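Local coordinates for nisin biosynthesis protein NisC (Lactococcus lactis subsp. lactis, PDB 2G0D), which cyclises the dehydrated precursor of the lantibiotic nisin, forming its thioether rings as a zinc-containing enzyme of the LanC family, at residues 126-135 with 178-187; 139-147 with 159-167. All blocks are in the same frame, centred on the assembly; numbering follows the deposited sequence.

Contact 1 of 2, residues 126-135 with 178-187; sequences LENITPPDYD and SLYIKSENQM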
ATOM      1  N   LEU A 126     -22.223   4.470   8.346  1.00 41.30           N
ATOM      2  CA  LEU A 126     -21.541   3.409   9.096  1.00 41.23           C
ATOM      3  C   LEU A 126     -22.204   2.022   8.987  1.00 41.33           C
ATOM      4  O   LEU A 126     -21.521   0.994   9.074  1.00 40.88           O
ATOM      5  CB  LEU A 126     -21.390   3.828  10.563  1.00 41.24           C
ATOM      6  CG  LEU A 126     -20.688   2.914  11.576  1.00 41.40           C
ATOM      7  CD1 LEU A 126     -19.204   2.773  11.270  1.00 40.25           C
ATOM      8  CD2 LEU A 126     -20.897   3.463  12.966  1.00 41.19           C
ATOM      9  N   GLU A 127     -23.526   1.997   8.793  1.00 41.29           N
ATOM     10  CA  GLU A 127     -24.259   0.736   8.616  1.00 41.52           C
ATOM     11  C   GLU A 127     -23.843  -0.028   7.352  1.00 41.08           C
ATOM     12  O   GLU A 127     -24.002  -1.254   7.283  1.00 40.93           O
ATOM     13  CB  GLU A 127     -25.777   0.972   8.603  1.00 41.79           C
ATOM     14  CG  GLU A 127     -26.381   1.192   9.977  1.00 43.93           C
ATOM     15  CD  GLU A 127     -27.887   0.986  10.009  1.00 47.93           C
ATOM     16  OE1 GLU A 127     -28.479   0.599   8.971  1.00 49.17           O
ATOM     17  OE2 GLU A 127     -28.490   1.217  11.081  1.00 49.48           O
ATOM     18  N   ASN A 128     -23.317   0.705   6.365  1.00 40.67           N
ATOM     19  CA  ASN A 128     -22.931   0.145   5.065  1.00 40.04           C
ATOM     20  C   ASN A 128     -21.414   0.090   4.884  1.00 39.69           C
ATOM     21  O   ASN A 128     -20.913  -0.071   3.758  1.00 39.35           O
ATOM     22  CB  ASN A 128     -23.583   0.942   3.927  1.00 39.77           C
ATOM     23  CG  ASN A 128     -25.104   0.980   4.033  1.00 41.00           C
ATOM     24  OD1 ASN A 128     -25.735  -0.024   4.378  1.00 40.54           O
ATOM     25  ND2 ASN A 128     -25.699   2.144   3.736  1.00 39.49           N
ATOM     26  N   ILE A 129     -20.693   0.215   6.000  1.00 39.47           N
ATOM     27  CA  ILE A 129     -19.221   0.256   5.993  1.00 38.68           C
ATOM     28  C   ILE A 129     -18.605  -0.992   5.357  1.00 38.46           C
ATOM     29  O   ILE A 129     -18.916  -2.128   5.727  1.00 38.27           O
ATOM     30  CB  ILE A 129     -18.606   0.563   7.399  1.00 38.45           C
ATOM     31  CG1 ILE A 129     -17.099   0.881   7.278  1.00 39.26           C
ATOM     32  CG2 ILE A 129     -18.878  -0.568   8.395  1.00 38.07           C
ATOM     33  CD1 ILE A 129     -16.441   1.343   8.576  1.00 39.27           C
ATOM     34  N   THR A 130     -17.744  -0.735   4.374  1.00 37.86           N
ATOM     35  CA  THR A 130     -17.096  -1.748   3.564  1.00 37.33           C
ATOM     36  C   THR A 130     -15.613  -1.340   3.440  1.00 36.61           C
ATOM     37  O   THR A 130     -15.301  -0.153   3.619  1.00 36.55           O
ATOM     38  CB  THR A 130     -17.813  -1.862   2.197  1.00 37.45           C
ATOM     39  OG1 THR A 130     -17.189  -2.860   1.393  1.00 38.85           O
ATOM     40  CG2 THR A 130     -17.845  -0.526   1.446  1.00 37.46           C
ATOM     41  N   PRO A 131     -14.691  -2.304   3.195  1.00 35.58           N
ATOM     42  CA  PRO A 131     -13.254  -1.915   3.180  1.00 35.49           C
ATOM     43  C   PRO A 131     -12.830  -0.728   2.293  1.00 35.40           C
ATOM     44  O   PRO A 131     -12.076   0.113   2.784  1.00 36.24           O
ATOM     45  CB  PRO A 131     -12.530  -3.211   2.787  1.00 34.76           C
ATOM     46  CG  PRO A 131     -13.437  -4.298   3.302  1.00 34.59           C
ATOM     47  CD  PRO A 131     -14.839  -3.759   2.987  1.00 35.54           C
ATOM     48  N   PRO A 132     -13.302  -0.637   1.023  1.00 35.31           N
ATOM     49  CA  PRO A 132     -12.903   0.508   0.195  1.00 35.18           C
ATOM     50  C   PRO A 132     -13.188   1.873   0.819  1.00 34.77           C
ATOM     51  O   PRO A 132     -12.697   2.864   0.304  1.00 34.61           O
ATOM     52  CB  PRO A 132     -13.752   0.350  -1.085  1.00 34.81           C
ATOM     53  CG  PRO A 132     -14.087  -1.068  -1.143  1.00 35.92           C
ATOM     54  CD  PRO A 132     -14.191  -1.549   0.274  1.00 35.74           C
ATOM     55  N   ASP A 133     -13.970   1.921   1.901  1.00 34.58           N
ATOM     56  CA  ASP A 133     -14.240   3.187   2.608  1.00 34.54           C
ATOM     57  C   ASP A 133     -12.985   3.728   3.285  1.00 34.10           C
ATOM     58  O   ASP A 133     -12.673   4.909   3.169  1.00 34.17           O
ATOM     59  CB  ASP A 133     -15.341   3.036   3.665  1.00 34.29           C
ATOM     60  CG  ASP A 133     -16.740   2.886   3.063  1.00 35.40           C
ATOM     61  OD1 ASP A 133     -17.024   3.455   1.979  1.00 35.60           O
ATOM     62  OD2 ASP A 133     -17.572   2.209   3.709  1.00 35.59           O
ATOM     63  N   TYR A 134     -12.266   2.857   3.990  1.00 33.80           N
ATOM     64  CA  TYR A 134     -11.197   3.287   4.898  1.00 32.91           C
ATOM     65  C   TYR A 134      -9.818   2.758   4.480  1.00 32.38           C
ATOM     66  O   TYR A 134      -8.806   3.220   5.012  1.00 31.67           O
ATOM     67  CB  TYR A 134     -11.499   2.803   6.327  1.00 33.53           C
ATOM     68  CG  TYR A 134     -11.557   1.297   6.424  1.00 34.10           C
ATOM     69  CD1 TYR A 134     -12.782   0.618   6.369  1.00 34.12           C
ATOM     70  CD2 TYR A 134     -10.387   0.545   6.516  1.00 33.87           C
ATOM     71  CE1 TYR A 134     -12.834  -0.773   6.426  1.00 34.93           C
ATOM     72  CE2 TYR A 134     -10.430  -0.843   6.559  1.00 35.64           C
ATOM     73  CZ  TYR A 134     -11.651  -1.498   6.519  1.00 35.77           C
ATOM     74  OH  TYR A 134     -11.680  -2.881   6.580  1.00 35.37           O
ATOM     75  N   ASP A 135      -9.794   1.796   3.542  1.00 31.85           N
ATOM     76  CA  ASP A 135      -8.599   0.964   3.302  1.00 31.40           C
ATOM     77  C   ASP A 135      -7.489   1.616   2.482  1.00 30.73           C
ATOM     78  O   ASP A 135      -7.567   2.768   2.094  1.00 29.09           O
ATOM     79  CB  ASP A 135      -8.964  -0.473   2.816  1.00 32.05           C
ATOM     80  CG  ASP A 135      -9.307  -0.572   1.317  1.00 32.73           C
ATOM     81  OD1 ASP A 135      -9.773  -1.660   0.878  1.00 32.49           O
ATOM     82  OD2 ASP A 135      -9.115   0.400   0.570  1.00 32.35           O
ATOM     83  N   SER A 178     -16.932  -0.959  15.535  1.00 46.14           N
ATOM     84  CA  SER A 178     -16.936  -0.137  14.277  1.00 44.76           C
ATOM     85  C   SER A 178     -16.415  -0.637  12.917  1.00 44.16           C
ATOM     86  O   SER A 178     -17.161  -0.610  11.927  1.00 44.00           O
ATOM     87  CB  SER A 178     -16.506   1.317  14.533  1.00 45.01           C
ATOM     88  OG  SER A 178     -17.480   2.008  15.319  1.00 44.97           O
ATOM     89  N   LEU A 179     -15.151  -1.051  12.853  1.00 42.76           N
ATOM     90  CA  LEU A 179     -14.526  -1.470  11.593  1.00 41.70           C
ATOM     91  C   LEU A 179     -15.063  -2.812  11.094  1.00 41.01           C
ATOM     92  O   LEU A 179     -14.681  -3.292  10.017  1.00 40.47           O
ATOM     93  CB  LEU A 179     -13.001  -1.546  11.758  1.00 41.61           C
ATOM     94  N   TYR A 180     -15.960  -3.408  11.880  1.00 40.22           N
ATOM     95  CA  TYR A 180     -16.540  -4.701  11.539  1.00 39.36           C
ATOM     96  C   TYR A 180     -17.291  -4.616  10.226  1.00 39.26           C
ATOM     97  O   TYR A 180     -18.019  -3.656   9.994  1.00 38.88           O
ATOM     98  CB  TYR A 180     -17.486  -5.173  12.634  1.00 39.20           C
ATOM     99  CG  TYR A 180     -17.806  -6.649  12.578  1.00 38.01           C
ATOM    100  CD1 TYR A 180     -18.957  -7.109  11.943  1.00 37.18           C
ATOM    101  CD2 TYR A 180     -16.956  -7.583  13.169  1.00 37.06           C
ATOM    102  CE1 TYR A 180     -19.267  -8.472  11.910  1.00 37.35           C
ATOM    103  CE2 TYR A 180     -17.243  -8.949  13.137  1.00 38.60           C
ATOM    104  CZ  TYR A 180     -18.407  -9.393  12.509  1.00 39.00           C
ATOM    105  OH  TYR A 180     -18.696 -10.753  12.479  1.00 38.52           O
ATOM    106  N   ILE A 181     -17.080  -5.608   9.360  1.00 39.16           N
ATOM    107  CA  ILE A 181     -17.718  -5.632   8.048  1.00 39.04           C
ATOM    108  C   ILE A 181     -18.779  -6.715   8.065  1.00 39.53           C
ATOM    109  O   ILE A 181     -18.470  -7.885   8.352  1.00 39.13           O
ATOM    110  CB  ILE A 181     -16.703  -5.921   6.893  1.00 38.94           C
ATOM    111  CG1 ILE A 181     -15.503  -4.958   6.942  1.00 38.26           C
ATOM    112  CG2 ILE A 181     -17.397  -5.851   5.527  1.00 38.70           C
ATOM    113  CD1 ILE A 181     -15.847  -3.474   6.730  1.00 36.94           C
ATOM    114  N   LYS A 182     -20.018  -6.316   7.776  1.00 39.55           N
ATOM    115  CA  LYS A 182     -21.125  -7.261   7.641  1.00 40.14           C
ATOM    116  C   LYS A 182     -20.933  -8.121   6.377  1.00 40.27           C
ATOM    117  O   LYS A 182     -20.287  -7.695   5.404  1.00 40.44           O
ATOM    118  CB  LYS A 182     -22.477  -6.523   7.632  1.00 39.74           C
ATOM    119  N   SER A 183     -21.479  -9.333   6.408  1.00 40.41           N
ATOM    120  CA  SER A 183     -21.295 -10.314   5.332  1.00 40.76           C
ATOM    121  C   SER A 183     -21.646  -9.698   3.984  1.00 40.94           C
ATOM    122  O   SER A 183     -20.953  -9.917   2.979  1.00 40.78           O
ATOM    123  CB  SER A 183     -22.173 -11.545   5.588  1.00 40.80           C
ATOM    124  OG  SER A 183     -21.809 -12.608   4.730  1.00 40.72           O
ATOM    125  N   GLU A 184     -22.716  -8.900   4.009  1.00 41.05           N
ATOM    126  CA  GLU A 184     -23.299  -8.238   2.838  1.00 41.30           C
ATOM    127  C   GLU A 184     -22.407  -7.155   2.233  1.00 40.84           C
ATOM    128  O   GLU A 184     -22.527  -6.852   1.047  1.00 40.73           O
ATOM    129  CB  GLU A 184     -24.679  -7.649   3.214  1.00 41.48           C
ATOM    130  CG  GLU A 184     -24.634  -6.442   4.171  1.00 42.69           C
ATOM    131  CD  GLU A 184     -25.791  -6.415   5.167  1.00 45.53           C
ATOM    132  OE1 GLU A 184     -25.698  -7.126   6.196  1.00 46.68           O
ATOM    133  OE2 GLU A 184     -26.781  -5.678   4.934  1.00 44.38           O
ATOM    134  N   ASN A 185     -21.535  -6.578   3.063  1.00 40.72           N
ATOM    135  CA  ASN A 185     -20.666  -5.456   2.676  1.00 40.69           C
ATOM    136  C   ASN A 185     -19.218  -5.921   2.424  1.00 40.80           C
ATOM    137  O   ASN A 185     -18.288  -5.114   2.385  1.00 40.83           O
ATOM    138  CB  ASN A 185     -20.716  -4.332   3.739  1.00 40.18           C
ATOM    139  CG  ASN A 185     -22.108  -3.644   3.844  1.00 39.96           C
ATOM    140  OD1 ASN A 185     -22.697  -3.225   2.847  1.00 38.36           O
ATOM    141  ND2 ASN A 185     -22.597  -3.497   5.068  1.00 37.95           N
ATOM    142  N   GLN A 186     -19.029  -7.233   2.273  1.00 41.25           N
ATOM    143  CA  GLN A 186     -17.716  -7.792   1.905  1.00 40.90           C
ATOM    144  C   GLN A 186     -17.474  -7.441   0.441  1.00 41.40           C
ATOM    145  O   GLN A 186     -18.434  -7.225  -0.309  1.00 41.19           O
ATOM    146  CB  GLN A 186     -17.663  -9.310   2.130  1.00 40.84           C
ATOM    147  CG  GLN A 186     -17.739  -9.788   3.595  1.00 39.23           C
ATOM    148  CD  GLN A 186     -16.467  -9.530   4.412  1.00 39.92           C
ATOM    149  OE1 GLN A 186     -15.353  -9.462   3.875  1.00 38.56           O
ATOM    150  NE2 GLN A 186     -16.630  -9.409   5.723  1.00 38.03           N
ATOM    151  N   MET A 187     -16.204  -7.362   0.040  1.00 41.76           N
ATOM    152  CA  MET A 187     -15.831  -6.845  -1.287  1.00 42.07           C
ATOM    153  C   MET A 187     -16.218  -7.758  -2.459  1.00 42.44           C
ATOM    154  O   MET A 187     -16.315  -7.310  -3.615  1.00 42.19           O
ATOM    155  CB  MET A 187     -14.337  -6.554  -1.331  1.00 42.10           C
ATOM    156  CG  MET A 187     -13.933  -5.373  -0.471  1.00 41.65           C
ATOM    157  SD  MET A 187     -12.162  -5.081  -0.527  1.00 42.79           S
ATOM    158  CE  MET A 187     -11.578  -6.372   0.560  1.00 40.42           C
TER
HETATM  159  O   HOH W   1     -12.600  -4.334   8.919  1.00 29.74           O
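Two loops of the alpha-toroid meet where T130 binds N185. The hydroxyl of T130 donates from OG1 to N185 O over 2.7 Å. The angle at the carbonyl oxygen is 150°, and the donor is tilted 23° from the carbonyl plane. OG1 lies anti to the backbone N of T130 (chi1 -180°). T130 N donates to D133 OD2 over 3.0 Å, from above the carboxylate plane. One bond holds the backbone N and another fixes the rotation of the hydroxyl. The amide of N185 lies beside the backbone of E127 and N128. N185 CB rests 3.5 Å from I129 O.

In this LanC-type toroid, segment 178-187 runs between helices 156-168 and 189-194, and it covers the short turn at 131-134. I181 fills the middle. Its CD1 comes to 3.9 Å from P131 CD and reaches the edge of the Y134 ring, near the ring plane. I129 CG2 packs against Y180 O at 3.6 Å. M187 crosses P131 with its bent thioether end, SD lying 3.8 Å from P131 CB, while its CG passes P132 CD. The M187 side chain is about 10 Å from the zinc. A water bridges the segments: it donates to L179 O at 2.6 Å and also bonds Y134 OH. Just after the turn, D135 OD1 is hydrogen-bonded to H206 ND1.

Contact 2 of 2, residues 139-147 with 159-167; sequences GLSGILSYL and KILIINFLS
Helices 140-147 and 159-167 run roughly antiparallel, their axes 10.4 Å apart at closest approach and crossing at -148°. L144 is the central knob. It sits in a hole made by K159, I162, I163 and L166. Its CG is anti to the backbone N (chi1 -174°), which sends the two methyls across to the partner helix. CD2 goes deepest, 3.5 Å from I162 CG2 and 3.8 Å from I163 CG1. CD1 meets K159 CG at a slant.

I162 answers from the other helix with two branches. CG2 slides past L144, and CD1 meets L147 CD1 at 3.5 Å, tighter than usual for two methyls. At the N-terminal end of helix 140-147, L140 CD1 approaches the F165 ring obliquely, 3.4 Å from CD2 of that ring. The two side chains cross at about a right angle. The F165 ring also packs edge-to-face with F124. L166 spreads its methyls over L140 CB and S141 OG.

At the other end the K159 chain is extended beyond CG. It brings CE to 3.2 Å from L147 O, and its NZ is hydrogen-bonded to I150 O. Helices 100-122 and 208-221 flank the pair with further apolar side chains. L144 makes a single knob-into-hole contact between two antiparallel helices that follow each other in the LanC alpha-toroid.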
ATOM      1  N   GLY A 139      -9.579   3.260  -0.271  1.00 32.84           N
ATOM      2  CA  GLY A 139     -10.133   4.151   0.769  1.00 31.33           C
ATOM      3  C   GLY A 139      -9.201   5.231   1.296  1.00 30.58           C
ATOM      4  O   GLY A 139      -8.166   5.526   0.704  1.00 31.00           O
ATOM      5  N   LEU A 140      -9.567   5.798   2.434  1.00 30.27           N
ATOM      6  CA  LEU A 140      -8.976   7.029   2.941  1.00 29.68           C
ATOM      7  C   LEU A 140      -7.549   6.850   3.445  1.00 29.83           C
ATOM      8  O   LEU A 140      -6.761   7.801   3.393  1.00 29.98           O
ATOM      9  CB  LEU A 140      -9.851   7.617   4.061  1.00 29.63           C
ATOM     10  CG  LEU A 140     -11.270   8.133   3.701  1.00 30.46           C
ATOM     11  CD1 LEU A 140     -11.951   8.821   4.881  1.00 30.30           C
ATOM     12  CD2 LEU A 140     -11.235   9.091   2.530  1.00 30.66           C
ATOM     13  N   SER A 141      -7.226   5.658   3.961  1.00 29.37           N
ATOM     14  CA  SER A 141      -5.859   5.364   4.459  1.00 29.43           C
ATOM     15  C   SER A 141      -4.818   5.533   3.334  1.00 28.88           C
ATOM     16  O   SER A 141      -3.809   6.233   3.508  1.00 28.88           O
ATOM     17  CB  SER A 141      -5.766   3.940   5.013  1.00 29.11           C
ATOM     18  OG  SER A 141      -6.444   3.832   6.243  1.00 30.70           O
ATOM     19  N   GLY A 142      -5.087   4.900   2.194  1.00 27.54           N
ATOM     20  CA  GLY A 142      -4.257   5.033   0.996  1.00 27.82           C
ATOM     21  C   GLY A 142      -4.162   6.475   0.498  1.00 28.03           C
ATOM     22  O   GLY A 142      -3.087   6.945   0.152  1.00 27.94           O
ATOM     23  N   ILE A 143      -5.284   7.181   0.479  1.00 28.02           N
ATOM     24  CA  ILE A 143      -5.299   8.606   0.092  1.00 28.15           C
ATOM     25  C   ILE A 143      -4.430   9.445   1.025  1.00 28.22           C
ATOM     26  O   ILE A 143      -3.640  10.262   0.555  1.00 28.48           O
ATOM     27  CB  ILE A 143      -6.738   9.167   0.009  1.00 28.08           C
ATOM     28  CG1 ILE A 143      -7.448   8.591  -1.221  1.00 27.83           C
ATOM     29  CG2 ILE A 143      -6.746  10.716  -0.038  1.00 29.23           C
ATOM     30  CD1 ILE A 143      -8.968   8.965  -1.345  1.00 27.91           C
ATOM     31  N   LEU A 144      -4.560   9.219   2.334  1.00 28.16           N
ATOM     32  CA  LEU A 144      -3.742   9.902   3.349  1.00 27.86           C
ATOM     33  C   LEU A 144      -2.240   9.630   3.159  1.00 28.01           C
ATOM     34  O   LEU A 144      -1.404  10.496   3.370  1.00 28.14           O
ATOM     35  CB  LEU A 144      -4.239   9.508   4.749  1.00 28.05           C
ATOM     36  CG  LEU A 144      -3.656  10.188   6.005  1.00 28.65           C
ATOM     37  CD1 LEU A 144      -3.724  11.726   5.915  1.00 28.47           C
ATOM     38  CD2 LEU A 144      -4.358   9.698   7.228  1.00 26.84           C
ATOM     39  N   SER A 145      -1.900   8.425   2.725  1.00 28.64           N
ATOM     40  CA  SER A 145      -0.488   8.057   2.479  1.00 28.62           C
ATOM     41  C   SER A 145       0.147   9.048   1.508  1.00 28.47           C
ATOM     42  O   SER A 145       1.235   9.587   1.770  1.00 27.83           O
ATOM     43  CB  SER A 145      -0.380   6.643   1.907  1.00 27.74           C
ATOM     44  OG  SER A 145       0.984   6.243   1.874  1.00 30.33           O
ATOM     45  N   TYR A 146      -0.546   9.270   0.383  1.00 28.26           N
ATOM     46  CA  TYR A 146      -0.167  10.284  -0.595  1.00 27.52           C
ATOM     47  C   TYR A 146      -0.206  11.698  -0.005  1.00 27.96           C
ATOM     48  O   TYR A 146       0.772  12.447  -0.142  1.00 28.23           O
ATOM     49  CB  TYR A 146      -1.036  10.237  -1.872  1.00 26.97           C
ATOM     50  CG  TYR A 146      -0.865  11.500  -2.707  1.00 25.70           C
ATOM     51  CD1 TYR A 146       0.290  11.709  -3.470  1.00 23.62           C
ATOM     52  CD2 TYR A 146      -1.838  12.493  -2.706  1.00 25.23           C
ATOM     53  CE1 TYR A 146       0.468  12.888  -4.205  1.00 23.85           C
ATOM     54  CE2 TYR A 146      -1.668  13.686  -3.431  1.00 25.88           C
ATOM     55  CZ  TYR A 146      -0.505  13.884  -4.167  1.00 24.91           C
ATOM     56  OH  TYR A 146      -0.341  15.055  -4.901  1.00 25.38           O
ATOM     57  N   LEU A 147      -1.316  12.061   0.643  1.00 27.10           N
ATOM     58  CA  LEU A 147      -1.477  13.434   1.191  1.00 27.64           C
ATOM     59  C   LEU A 147      -0.344  13.847   2.109  1.00 27.87           C
ATOM     60  O   LEU A 147       0.115  14.980   2.018  1.00 27.90           O
ATOM     61  CB  LEU A 147      -2.846  13.642   1.873  1.00 27.24           C
ATOM     62  CG  LEU A 147      -4.063  13.590   0.927  1.00 28.11           C
ATOM     63  CD1 LEU A 147      -5.375  13.562   1.744  1.00 26.70           C
ATOM     64  CD2 LEU A 147      -4.073  14.747  -0.072  1.00 28.48           C
ATOM     65  N   LYS A 159      -6.153  16.584   6.359  1.00 29.61           N
ATOM     66  CA  LYS A 159      -5.388  15.509   7.013  1.00 29.17           C
ATOM     67  C   LYS A 159      -6.007  15.138   8.343  1.00 29.93           C
ATOM     68  O   LYS A 159      -6.233  13.963   8.623  1.00 30.03           O
ATOM     69  CB  LYS A 159      -3.937  15.918   7.181  1.00 28.66           C
ATOM     70  CG  LYS A 159      -3.123  15.746   5.886  1.00 29.02           C
ATOM     71  CD  LYS A 159      -1.733  16.421   6.004  1.00 27.79           C
ATOM     72  CE  LYS A 159      -1.028  16.359   4.660  1.00 28.76           C
ATOM     73  NZ  LYS A 159       0.306  16.972   4.699  1.00 23.18           N
ATOM     74  N   ILE A 160      -6.344  16.166   9.126  1.00 31.05           N
ATOM     75  CA  ILE A 160      -6.928  16.003  10.451  1.00 31.55           C
ATOM     76  C   ILE A 160      -8.341  15.413  10.372  1.00 31.03           C
ATOM     77  O   ILE A 160      -8.710  14.555  11.186  1.00 31.11           O
ATOM     78  CB  ILE A 160      -6.850  17.354  11.210  1.00 32.43           C
ATOM     79  CG1 ILE A 160      -5.419  17.537  11.733  1.00 34.40           C
ATOM     80  CG2 ILE A 160      -7.888  17.457  12.333  1.00 32.66           C
ATOM     81  CD1 ILE A 160      -4.989  19.008  11.768  1.00 38.63           C
ATOM     82  N   LEU A 161      -9.105  15.858   9.372  1.00 30.54           N
ATOM     83  CA  LEU A 161     -10.439  15.332   9.088  1.00 29.88           C
ATOM     84  C   LEU A 161     -10.400  13.830   8.815  1.00 29.34           C
ATOM     85  O   LEU A 161     -11.207  13.084   9.377  1.00 29.32           O
ATOM     86  CB  LEU A 161     -11.082  16.065   7.891  1.00 29.54           C
ATOM     87  CG  LEU A 161     -12.524  15.683   7.525  1.00 29.42           C
ATOM     88  CD1 LEU A 161     -13.550  16.407   8.430  1.00 28.54           C
ATOM     89  CD2 LEU A 161     -12.793  15.989   6.040  1.00 29.55           C
ATOM     90  N   ILE A 162      -9.480  13.396   7.952  1.00 29.69           N
ATOM     91  CA  ILE A 162      -9.268  11.955   7.654  1.00 29.81           C
ATOM     92  C   ILE A 162      -8.783  11.177   8.899  1.00 30.60           C
ATOM     93  O   ILE A 162      -9.317  10.108   9.245  1.00 30.75           O
ATOM     94  CB  ILE A 162      -8.213  11.756   6.531  1.00 30.20           C
ATOM     95  CG1 ILE A 162      -8.747  12.232   5.177  1.00 30.82           C
ATOM     96  CG2 ILE A 162      -7.761  10.316   6.438  1.00 27.37           C
ATOM     97  CD1 ILE A 162      -7.662  12.437   4.126  1.00 28.92           C
ATOM     98  N   ILE A 163      -7.768  11.718   9.567  1.00 31.50           N
ATOM     99  CA  ILE A 163      -7.215  11.103  10.786  1.00 32.03           C
ATOM    100  C   ILE A 163      -8.302  10.892  11.850  1.00 32.79           C
ATOM    101  O   ILE A 163      -8.416   9.788  12.411  1.00 32.86           O
ATOM    102  CB  ILE A 163      -6.025  11.921  11.335  1.00 32.46           C
ATOM    103  CG1 ILE A 163      -4.752  11.623  10.524  1.00 30.73           C
ATOM    104  CG2 ILE A 163      -5.753  11.637  12.859  1.00 34.20           C
ATOM    105  CD1 ILE A 163      -3.752  12.768  10.563  1.00 27.83           C
ATOM    106  N   ASN A 164      -9.109  11.926  12.102  1.00 32.57           N
ATOM    107  CA  ASN A 164     -10.201  11.820  13.086  1.00 32.89           C
ATOM    108  C   ASN A 164     -11.250  10.803  12.656  1.00 33.31           C
ATOM    109  O   ASN A 164     -11.729  10.014  13.475  1.00 33.43           O
ATOM    110  CB  ASN A 164     -10.879  13.175  13.329  1.00 32.91           C
ATOM    111  CG  ASN A 164     -10.084  14.088  14.243  1.00 33.41           C
ATOM    112  OD1 ASN A 164      -9.052  13.706  14.795  1.00 34.07           O
ATOM    113  ND2 ASN A 164     -10.569  15.322  14.403  1.00 34.38           N
ATOM    114  N   PHE A 165     -11.587  10.812  11.363  1.00 33.47           N
ATOM    115  CA  PHE A 165     -12.530   9.858  10.803  1.00 33.78           C
ATOM    116  C   PHE A 165     -12.057   8.399  10.912  1.00 34.30           C
ATOM    117  O   PHE A 165     -12.829   7.519  11.323  1.00 34.35           O
ATOM    118  CB  PHE A 165     -12.850  10.219   9.357  1.00 34.35           C
ATOM    119  CG  PHE A 165     -13.704   9.206   8.653  1.00 34.96           C
ATOM    120  CD1 PHE A 165     -15.095   9.315   8.677  1.00 37.48           C
ATOM    121  CD2 PHE A 165     -13.121   8.143   7.964  1.00 35.64           C
ATOM    122  CE1 PHE A 165     -15.888   8.374   8.019  1.00 37.30           C
ATOM    123  CE2 PHE A 165     -13.906   7.198   7.311  1.00 36.35           C
ATOM    124  CZ  PHE A 165     -15.287   7.321   7.335  1.00 36.54           C
ATOM    125  N   LEU A 166     -10.803   8.133  10.539  1.00 34.26           N
ATOM    126  CA  LEU A 166     -10.236   6.805  10.730  1.00 34.59           C
ATOM    127  C   LEU A 166     -10.214   6.350  12.207  1.00 35.14           C
ATOM    128  O   LEU A 166     -10.696   5.257  12.520  1.00 35.49           O
ATOM    129  CB  LEU A 166      -8.833   6.688  10.088  1.00 34.06           C
ATOM    130  CG  LEU A 166      -8.716   6.903   8.566  1.00 33.11           C
ATOM    131  CD1 LEU A 166      -7.220   6.988   8.067  1.00 30.24           C
ATOM    132  CD2 LEU A 166      -9.529   5.854   7.789  1.00 28.68           C
ATOM    133  N   SER A 167      -9.638   7.161  13.095  1.00 35.50           N
ATOM    134  CA  SER A 167      -9.570   6.847  14.541  1.00 36.47           C
ATOM    135  C   SER A 167     -10.930   6.477  15.123  1.00 36.74           C
ATOM    136  O   SER A 167     -11.049   5.508  15.877  1.00 37.08           O
ATOM    137  CB  SER A 167      -9.006   8.029  15.355  1.00 36.69           C
ATOM    138  OG  SER A 167      -7.715   8.400  14.878  1.00 38.73           O
TER

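Contact 2 is a buried, almost wholly apolar helix pair nearer the centre of the chain. Contact 1 is partly buried, joins loops and a short turn, and mixes apolar packing with a hydroxyl-carbonyl bond and a water. Both segments of contact 2 fall between those of contact 1 in the chain. The 131-134 element is followed by helix 140-147, and the two touch. Y134 O lies 2.7 Å from S141 OG, a probable hydrogen bond, and D135 O probably accepts from G142 N. D133 O also packs on L140 CG. The first turn of the helix used in contact 2 is thus tied to the loop used in contact 1.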